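Local atomic coordinates of methylmalonyl-CoA carboxyltransferase 12S subunit (Propionibacterium freudenreichii, PDB entry 1ON3), a protein that catalyses transfer of the carboxyl group of methylmalonyl-CoA to the biotin of the 1.3S subunit, as the hexameric core of transcarboxylase. Residues K156-F159 and A160-K163; N355-S359 and F360-L364; G376-Q379 and E380-G383; I385-G388 and A389-L392. One frame throughout, in Å; residues are numbered along the deposited sequence.

How the interactions relate
The four contacts come in series along the chain, each within one short run of residues, and all lie in the carboxyl transferase domain. Interaction 1 belongs to helix 147-164 in the N-terminal half; interactions 2, 3 and 4 follow in the C-terminal half, at the end of helix 344-359, in helix 377-381 and in helix 384-397. Interactions 3 and 4 have centres about 13 Å apart and touch, Gly382 O lying 3.4 Å from His387 CE1. Interactions 2 and 4 approach to about 6 Å between nearest atoms, whereas the centres of interactions 1 and 3 are about 34 Å apart. All four also touch a second subunit, which places them at contacts between subunits of the hexamer.

Interaction 1 of 4, residues K156-F159 and A160-K163; sequences KMFF and ANVK
Met157 and Asn161, one helical turn apart, run side by side in the same direction, with Met157 CG 3.9 Å from Asn161 OD1. The methionine has CG anti to its backbone nitrogen (chi1 -176°) and bends only at its last torsion; its end leads away, and the side chain touches Val119 of helix 113-129. Asn161 folds back beside its own nitrogen, and Asn161 OD1 comes within 3.1 Å of Met157 O. These are two acceptors; the hydroxyl of Ser185 supplies the hydrogen bond to OD1. Asn161 OD1 also sits at the edge of the Phe158 ring, 4.5 Å from Phe158 CD1. Backbone bonds from Asn161 N to Met157 O (2.9 Å) and from Val162 N to Phe158 O (3.1 Å) belong to helix 147-164, the crossover helix of the beta-alpha-beta unit between strands 133-139 and 170-175. Val162 sets CG2 3.4 Å from Phe158 O. Lys163 rests CB against Phe159 O at 3.5 Å, then runs out fully extended to a salt bridge with Glu124. Phe158 packs on Leu392 and Phe159 on Asp422 of a second subunit, while Lys156 carries its ammonium group to a salt bridge with the same Asp422.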
# COMPACT_ATOMS: atom_id res chain seq x y z
N LYS E 156 -10.04 1.54 -29.64
CA LYS E 156 -9.40 0.58 -28.73
C LYS E 156 -7.88 0.69 -28.79
O LYS E 156 -7.21 0.63 -27.76
CB LYS E 156 -9.84 -0.85 -29.03
CG LYS E 156 -11.35 -1.13 -28.76
CD LYS E 156 -11.71 -2.59 -29.03
CE LYS E 156 -13.16 -2.89 -28.70
NZ LYS E 156 -14.12 -2.08 -29.50
N MET E 157 -7.33 0.87 -29.99
CA MET E 157 -5.89 1.01 -30.13
C MET E 157 -5.34 2.27 -29.43
O MET E 157 -4.30 2.20 -28.76
CB MET E 157 -5.48 1.05 -31.60
CG MET E 157 -3.96 1.10 -31.78
SD MET E 157 -3.41 1.16 -33.49
CE MET E 157 -4.05 -0.44 -34.07
N PHE E 158 -6.03 3.40 -29.59
CA PHE E 158 -5.55 4.64 -28.96
C PHE E 158 -5.59 4.50 -27.44
O PHE E 158 -4.65 4.89 -26.75
CB PHE E 158 -6.42 5.86 -29.37
CG PHE E 158 -6.46 6.11 -30.86
CD1 PHE E 158 -5.41 5.70 -31.69
CD2 PHE E 158 -7.54 6.79 -31.43
CE1 PHE E 158 -5.44 5.96 -33.08
CE2 PHE E 158 -7.58 7.05 -32.81
CZ PHE E 158 -6.53 6.64 -33.63
N PHE E 159 -6.67 3.92 -26.93
CA PHE E 159 -6.80 3.73 -25.49
C PHE E 159 -5.67 2.83 -24.98
O PHE E 159 -5.13 3.05 -23.90
CB PHE E 159 -8.15 3.11 -25.16
CG PHE E 159 -8.42 2.99 -23.68
CD1 PHE E 159 -8.04 1.86 -22.97
CD2 PHE E 159 -9.06 4.02 -23.00
CE1 PHE E 159 -8.29 1.75 -21.60
CE2 PHE E 159 -9.32 3.94 -21.63
CZ PHE E 159 -8.93 2.79 -20.92
N ALA E 160 -5.31 1.82 -25.77
CA ALA E 160 -4.24 0.90 -25.40
C ALA E 160 -2.87 1.60 -25.40
O ALA E 160 -2.04 1.35 -24.52
CB ALA E 160 -4.23 -0.31 -26.37
N ASN E 161 -2.64 2.48 -26.38
CA ASN E 161 -1.37 3.22 -26.45
C ASN E 161 -1.22 4.03 -25.16
O ASN E 161 -0.13 4.08 -24.58
CB ASN E 161 -1.34 4.20 -27.63
CG ASN E 161 -1.09 3.53 -28.97
OD1 ASN E 161 -1.83 3.74 -29.91
ND2 ASN E 161 -0.01 2.73 -29.06
N VAL E 162 -2.30 4.66 -24.73
CA VAL E 162 -2.28 5.46 -23.52
C VAL E 162 -2.11 4.56 -22.30
O VAL E 162 -1.40 4.91 -21.35
CB VAL E 162 -3.57 6.32 -23.39
CG1 VAL E 162 -3.58 7.09 -22.05
CG2 VAL E 162 -3.65 7.31 -24.56
N LYS E 163 -2.75 3.40 -22.31
CA LYS E 163 -2.62 2.49 -21.18
C LYS E 163 -1.15 2.07 -21.01
O LYS E 163 -0.63 2.06 -19.89
CB LYS E 163 -3.50 1.25 -21.41
CG LYS E 163 -3.56 0.26 -20.26
CD LYS E 163 -4.50 -0.89 -20.65
CE LYS E 163 -4.67 -1.90 -19.52
NZ LYS E 163 -5.42 -3.12 -19.98

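Interaction 2 of 4, residues N355-S359 and F360-L364; sequences NFCDS and FNIPL
Phe356 holds CG anti to its backbone nitrogen (chi1 177°), whereas Phe360 turns CG beside its own nitrogen (chi1 -68°); these different first torsions bring two rings one turn apart together. They meet obliquely, planes at 39° and centroids 5.0 Å apart. The atoms of Phe360 that touch are CD1 and CE1: Phe360 CD1 lies 3.3 Å from Phe356 CE1. Phe356 CE2 also reaches Ile362 CD1 at 4.2 Å, and Phe191 meets the Phe356 ring edge-to-face. Were Phe356 replaced by an alanine, CD1 of Phe360 and the CD1 methyl of Ile362 would probably lose their shared aromatic partner, and a gap would be likely to open in the buried core. Cys357 packs its CB 3.8 Å from Leu364 CD2 and 3.9 Å from Ile362 CB. Ser359 O lies over one face of the Phe360 ring, and a water bridges Ser359 O and Asn361 OD1; Asn361 ND2 is held by the carbonyls of Glu261 and Asn259. The carboxylate of Asp358 is held by Thr399 N and Val400 N and by His518 and Lys517 of a second subunit. The chain then turns out of the helix: Ile362 N bonds Cys357 O at 2.9 Å, nearly straight, and Asn361 N makes a weak bond to Asp358 O. With Asn361 at positive phi as the C-prime residue, this is a Schellman motif ending helix 344-359 and leading into strand 364-370.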
# COMPACT_ATOMS: atom_id res chain seq x y z
N ASN E 355 10.13 14.23 -19.92
CA ASN E 355 9.08 13.36 -19.37
C ASN E 355 9.33 11.90 -19.72
O ASN E 355 9.12 11.02 -18.88
CB ASN E 355 7.69 13.75 -19.90
CG ASN E 355 7.22 15.09 -19.36
OD1 ASN E 355 7.52 15.44 -18.22
ND2 ASN E 355 6.46 15.82 -20.17
N PHE E 356 9.80 11.64 -20.93
CA PHE E 356 10.07 10.25 -21.31
C PHE E 356 11.18 9.63 -20.45
O PHE E 356 11.02 8.54 -19.91
CB PHE E 356 10.49 10.14 -22.78
CG PHE E 356 10.84 8.74 -23.17
CD1 PHE E 356 9.84 7.81 -23.45
CD2 PHE E 356 12.17 8.31 -23.13
CE1 PHE E 356 10.15 6.46 -23.67
CE2 PHE E 356 12.49 6.97 -23.33
CZ PHE E 356 11.48 6.05 -23.61
N CYS E 357 12.31 10.33 -20.35
CA CYS E 357 13.43 9.84 -19.56
C CYS E 357 12.99 9.60 -18.14
O CYS E 357 13.33 8.56 -17.56
CB CYS E 357 14.61 10.83 -19.60
SG CYS E 357 15.47 10.87 -21.20
N ASP E 358 12.21 10.52 -17.58
CA ASP E 358 11.74 10.35 -16.22
C ASP E 358 10.89 9.08 -16.11
O ASP E 358 11.06 8.30 -15.17
CB ASP E 358 10.92 11.56 -15.76
CG ASP E 358 10.51 11.45 -14.30
OD1 ASP E 358 9.31 11.61 -14.00
OD2 ASP E 358 11.39 11.20 -13.44
N SER E 359 9.98 8.87 -17.06
CA SER E 359 9.12 7.69 -17.03
C SER E 359 9.89 6.39 -16.99
O SER E 359 9.49 5.45 -16.31
CB SER E 359 8.19 7.63 -18.24
OG SER E 359 7.12 8.53 -18.08
N PHE E 360 10.99 6.33 -17.73
CA PHE E 360 11.77 5.10 -17.78
C PHE E 360 13.10 5.07 -17.05
O PHE E 360 14.03 4.35 -17.44
CB PHE E 360 11.91 4.66 -19.23
CG PHE E 360 10.62 4.22 -19.84
CD1 PHE E 360 9.88 5.09 -20.63
CD2 PHE E 360 10.08 2.97 -19.53
CE1 PHE E 360 8.62 4.73 -21.10
CE2 PHE E 360 8.82 2.60 -20.00
CZ PHE E 360 8.09 3.49 -20.79
N ASN E 361 13.17 5.87 -16.00
CA ASN E 361 14.33 5.90 -15.11
C ASN E 361 15.70 6.21 -15.70
O ASN E 361 16.71 5.69 -15.25
CB ASN E 361 14.38 4.56 -14.38
CG ASN E 361 13.01 4.12 -13.91
OD1 ASN E 361 12.33 4.84 -13.18
ND2 ASN E 361 12.58 2.93 -14.34
N ILE E 362 15.72 7.09 -16.71
CA ILE E 362 16.95 7.51 -17.38
C ILE E 362 17.38 8.88 -16.82
O ILE E 362 16.65 9.86 -16.98
CB ILE E 362 16.69 7.63 -18.90
CG1 ILE E 362 16.27 6.27 -19.46
CG2 ILE E 362 17.93 8.19 -19.62
CD1 ILE E 362 15.92 6.28 -20.92
N PRO E 363 18.55 8.96 -16.16
CA PRO E 363 19.00 10.25 -15.61
C PRO E 363 19.09 11.32 -16.69
O PRO E 363 19.31 11.01 -17.86
CB PRO E 363 20.38 9.93 -15.03
CG PRO E 363 20.27 8.49 -14.64
CD PRO E 363 19.52 7.89 -15.84
N LEU E 364 18.95 12.57 -16.27
CA LEU E 364 18.97 13.71 -17.16
C LEU E 364 20.17 14.61 -16.90
O LEU E 364 20.38 15.08 -15.78
CB LEU E 364 17.67 14.52 -16.99
CG LEU E 364 16.45 13.84 -17.65
CD1 LEU E 364 15.17 14.29 -16.99
CD2 LEU E 364 16.47 14.12 -19.13
O HOH W 1 9.40 4.68 -13.66

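Interaction 3 of 4, residues G376-Q379 and E380-G383; sequences GVQQ and EYGG
Val377 lays its CG1 methyl over one face of the Tyr381 ring, a CH-pi contact 3.7 Å from the centroid and 16° off the ring normal. The two side chains run side by side, and in the backbone Tyr381 N donates to Val377 O at 2.8 Å in an almost straight bond. Gln378 crosses the ring obliquely, with Gln378 OE1 4.0 Å from Tyr381 CB. The phenol OH finds its acceptor outside the helix, Glu220 O of a second subunit; a leucine in place of Tyr381 would probably leave that carbonyl without its hydroxyl partner and rob the Val377 methyl of the flat face it rests on. Gly376, at the N-cap position, gives its carbonyl to Glu380 N, with Gly376 O 3.3 Å from that nitrogen. Gly376 N donates to a water that also lies against Glu380 OE2, linking the helix start to the carboxylate one turn on. Both oxygens of that buried carboxylate are held: OE1 accepts from Ile202 N and OE2 from Thr203 N of the second subunit, residues that line a methylmalonic acid pocket. Val377 N donates to Glu214 OE2, and Glu380 O accepts from Ser231 OG, both of the second subunit. Gln379 OE1 accepts from Ile344 N. At the far end Gly382 N bonds weakly to Gln378 O, and Gly383, at positive phi, closes the turn in a Schellman motif. Along the chain, helix 377-381 comes after strand 364-370 and directly before helix 384-397, and it packs on Val216, Leu221 and Ile230 of the second subunit.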
# COMPACT_ATOMS: atom_id res chain seq x y z
N GLY E 376 10.09 38.03 -29.82
CA GLY E 376 9.29 38.08 -31.03
C GLY E 376 7.80 38.06 -30.76
O GLY E 376 7.32 37.31 -29.91
N VAL E 377 7.06 38.89 -31.49
CA VAL E 377 5.62 38.94 -31.32
C VAL E 377 5.01 37.54 -31.46
O VAL E 377 4.24 37.11 -30.60
CB VAL E 377 4.96 39.86 -32.36
CG1 VAL E 377 3.43 39.78 -32.22
CG2 VAL E 377 5.45 41.30 -32.16
N GLN E 378 5.36 36.84 -32.53
CA GLN E 378 4.82 35.50 -32.77
C GLN E 378 5.14 34.50 -31.66
O GLN E 378 4.40 33.54 -31.46
CB GLN E 378 5.28 34.95 -34.12
CG GLN E 378 4.61 35.61 -35.35
CD GLN E 378 3.10 35.82 -35.19
OE1 GLN E 378 2.38 34.92 -34.75
NE2 GLN E 378 2.62 37.01 -35.55
N GLN E 379 6.24 34.70 -30.95
CA GLN E 379 6.58 33.80 -29.85
C GLN E 379 5.56 34.01 -28.73
O GLN E 379 5.11 33.05 -28.09
CB GLN E 379 8.00 34.08 -29.35
CG GLN E 379 9.10 33.43 -30.22
CD GLN E 379 9.02 31.90 -30.19
OE1 GLN E 379 9.03 31.30 -29.12
NE2 GLN E 379 8.96 31.29 -31.36
N GLU E 380 5.18 35.26 -28.52
CA GLU E 380 4.20 35.60 -27.49
C GLU E 380 2.83 35.12 -27.94
O GLU E 380 2.11 34.46 -27.19
CB GLU E 380 4.13 37.11 -27.26
CG GLU E 380 5.44 37.75 -26.84
CD GLU E 380 5.98 37.21 -25.53
OE1 GLU E 380 5.18 36.93 -24.60
OE2 GLU E 380 7.22 37.07 -25.42
N TYR E 381 2.48 35.46 -29.18
CA TYR E 381 1.20 35.07 -29.76
C TYR E 381 1.06 33.57 -29.91
O TYR E 381 -0.06 33.05 -29.99
CB TYR E 381 1.01 35.73 -31.13
CG TYR E 381 0.58 37.18 -31.06
CD1 TYR E 381 0.46 37.84 -29.83
CD2 TYR E 381 0.28 37.89 -32.22
CE1 TYR E 381 0.02 39.17 -29.76
CE2 TYR E 381 -0.15 39.22 -32.16
CZ TYR E 381 -0.28 39.85 -30.93
OH TYR E 381 -0.70 41.16 -30.86
N GLY E 382 2.19 32.88 -29.98
CA GLY E 382 2.17 31.44 -30.13
C GLY E 382 2.08 30.72 -28.79
O GLY E 382 2.03 29.49 -28.75
N GLY E 383 2.05 31.49 -27.71
CA GLY E 383 1.95 30.92 -26.37
C GLY E 383 3.25 30.44 -25.75
O GLY E 383 3.30 29.36 -25.16
O HOH W 2 8.86 37.38 -27.28

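Interaction 4 of 4, residues I385-G388 and A389-L392; sequences IRHG and AKML. With CD (cadmium ion), chain K.
His387 lies alongside Lys390 with both side chains pointing the same way, the imidazole CD2 3.7 Å from the ammonium NZ. The lysine leaves its backbone with CG beside its own nitrogen; this chi1 of -65° sets Lys390 CG 3.3 Å from His387 O, and the extended chain beyond it brings NZ up beside the ring. Arg386 flanks the ring too: His387 CE1 sits 3.4 Å above one face of the Arg386 guanidinium, toward the rim. His387 NE2 binds a cadmium ion at 2.3 Å, and four waters with His387 of a second subunit complete the shell, so the metal bridges two copies of helix 384-397. ND1 donates to Gly383 O, at the N-cap; with the metal on NE2 this would hold the ring's rotation. Arg386 NH1 donates to one of the metal waters at 3.2 Å and pairs with the C-terminal carboxylate of Cys523, while NE reaches Ser231 O of the second subunit. The positive charge of Lys390 is answered by Asp348 and by Cys523 O. In the backbone Ala389 N bonds Ile385 O in helical fashion, but Lys390 N goes to His387 O at 2.9 Å and Met391 N to Gly388 O, i to i+3 bonds consistent with a locally tighter turn. Ile385 and Ala389 pack on Ala187 of the second subunit.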
# COMPACT_ATOMS: atom_id res chain seq x y z
N ILE E 385 4.43 31.38 -23.15
CA ILE E 385 4.19 31.26 -21.72
C ILE E 385 3.77 29.82 -21.37
O ILE E 385 4.37 29.19 -20.50
CB ILE E 385 3.12 32.27 -21.26
CG1 ILE E 385 3.73 33.69 -21.25
CG2 ILE E 385 2.61 31.92 -19.86
CD1 ILE E 385 2.73 34.78 -20.94
N ARG E 386 2.78 29.29 -22.05
CA ARG E 386 2.35 27.92 -21.74
C ARG E 386 3.29 26.84 -22.28
O ARG E 386 3.37 25.75 -21.71
CB ARG E 386 0.90 27.70 -22.21
CG ARG E 386 0.68 27.86 -23.70
CD ARG E 386 -0.81 28.06 -23.99
NE ARG E 386 -1.06 28.40 -25.39
CZ ARG E 386 -1.11 27.53 -26.39
NH1 ARG E 386 -0.93 26.23 -26.16
NH2 ARG E 386 -1.32 27.96 -27.63
N HIS E 387 4.00 27.10 -23.38
CA HIS E 387 4.92 26.10 -23.90
C HIS E 387 6.20 26.04 -23.05
O HIS E 387 6.65 24.96 -22.67
CB HIS E 387 5.29 26.37 -25.37
CG HIS E 387 4.19 26.05 -26.35
ND1 HIS E 387 3.12 26.89 -26.56
CD2 HIS E 387 4.00 24.99 -27.16
CE1 HIS E 387 2.32 26.36 -27.47
NE2 HIS E 387 2.83 25.20 -27.85
N GLY E 388 6.76 27.20 -22.74
CA GLY E 388 7.96 27.25 -21.93
C GLY E 388 7.71 26.62 -20.57
O GLY E 388 8.58 25.97 -20.00
N ALA E 389 6.48 26.78 -20.08
CA ALA E 389 6.11 26.22 -18.78
C ALA E 389 6.25 24.69 -18.75
O ALA E 389 6.40 24.09 -17.68
CB ALA E 389 4.67 26.61 -18.44
N LYS E 390 6.20 24.07 -19.93
CA LYS E 390 6.34 22.62 -20.02
C LYS E 390 7.70 22.15 -19.53
O LYS E 390 7.82 21.09 -18.95
CB LYS E 390 6.13 22.15 -21.45
CG LYS E 390 4.71 22.38 -21.96
CD LYS E 390 4.55 21.94 -23.41
CE LYS E 390 3.14 22.32 -23.91
NZ LYS E 390 2.92 21.92 -25.34
N MET E 391 8.74 22.94 -19.79
CA MET E 391 10.08 22.55 -19.33
C MET E 391 10.16 22.63 -17.81
O MET E 391 10.68 21.72 -17.16
CB MET E 391 11.15 23.46 -19.95
CG MET E 391 11.35 23.21 -21.44
SD MET E 391 12.60 24.28 -22.16
CE MET E 391 14.12 23.61 -21.45
N LEU E 392 9.65 23.72 -17.24
CA LEU E 392 9.64 23.87 -15.80
C LEU E 392 8.81 22.74 -15.19
O LEU E 392 9.18 22.17 -14.17
CB LEU E 392 9.03 25.22 -15.41
CG LEU E 392 9.79 26.40 -16.00
CD1 LEU E 392 8.94 27.67 -15.88
CD2 LEU E 392 11.13 26.53 -15.28
CD CD K . 1.55 23.89 -29.28
O HOH W 3 0.09 23.54 -27.46
O HOH W 4 2.78 24.29 -31.30
O HOH W 5 0.27 25.73 -30.15
O HOH W 6 2.95 22.28 -28.57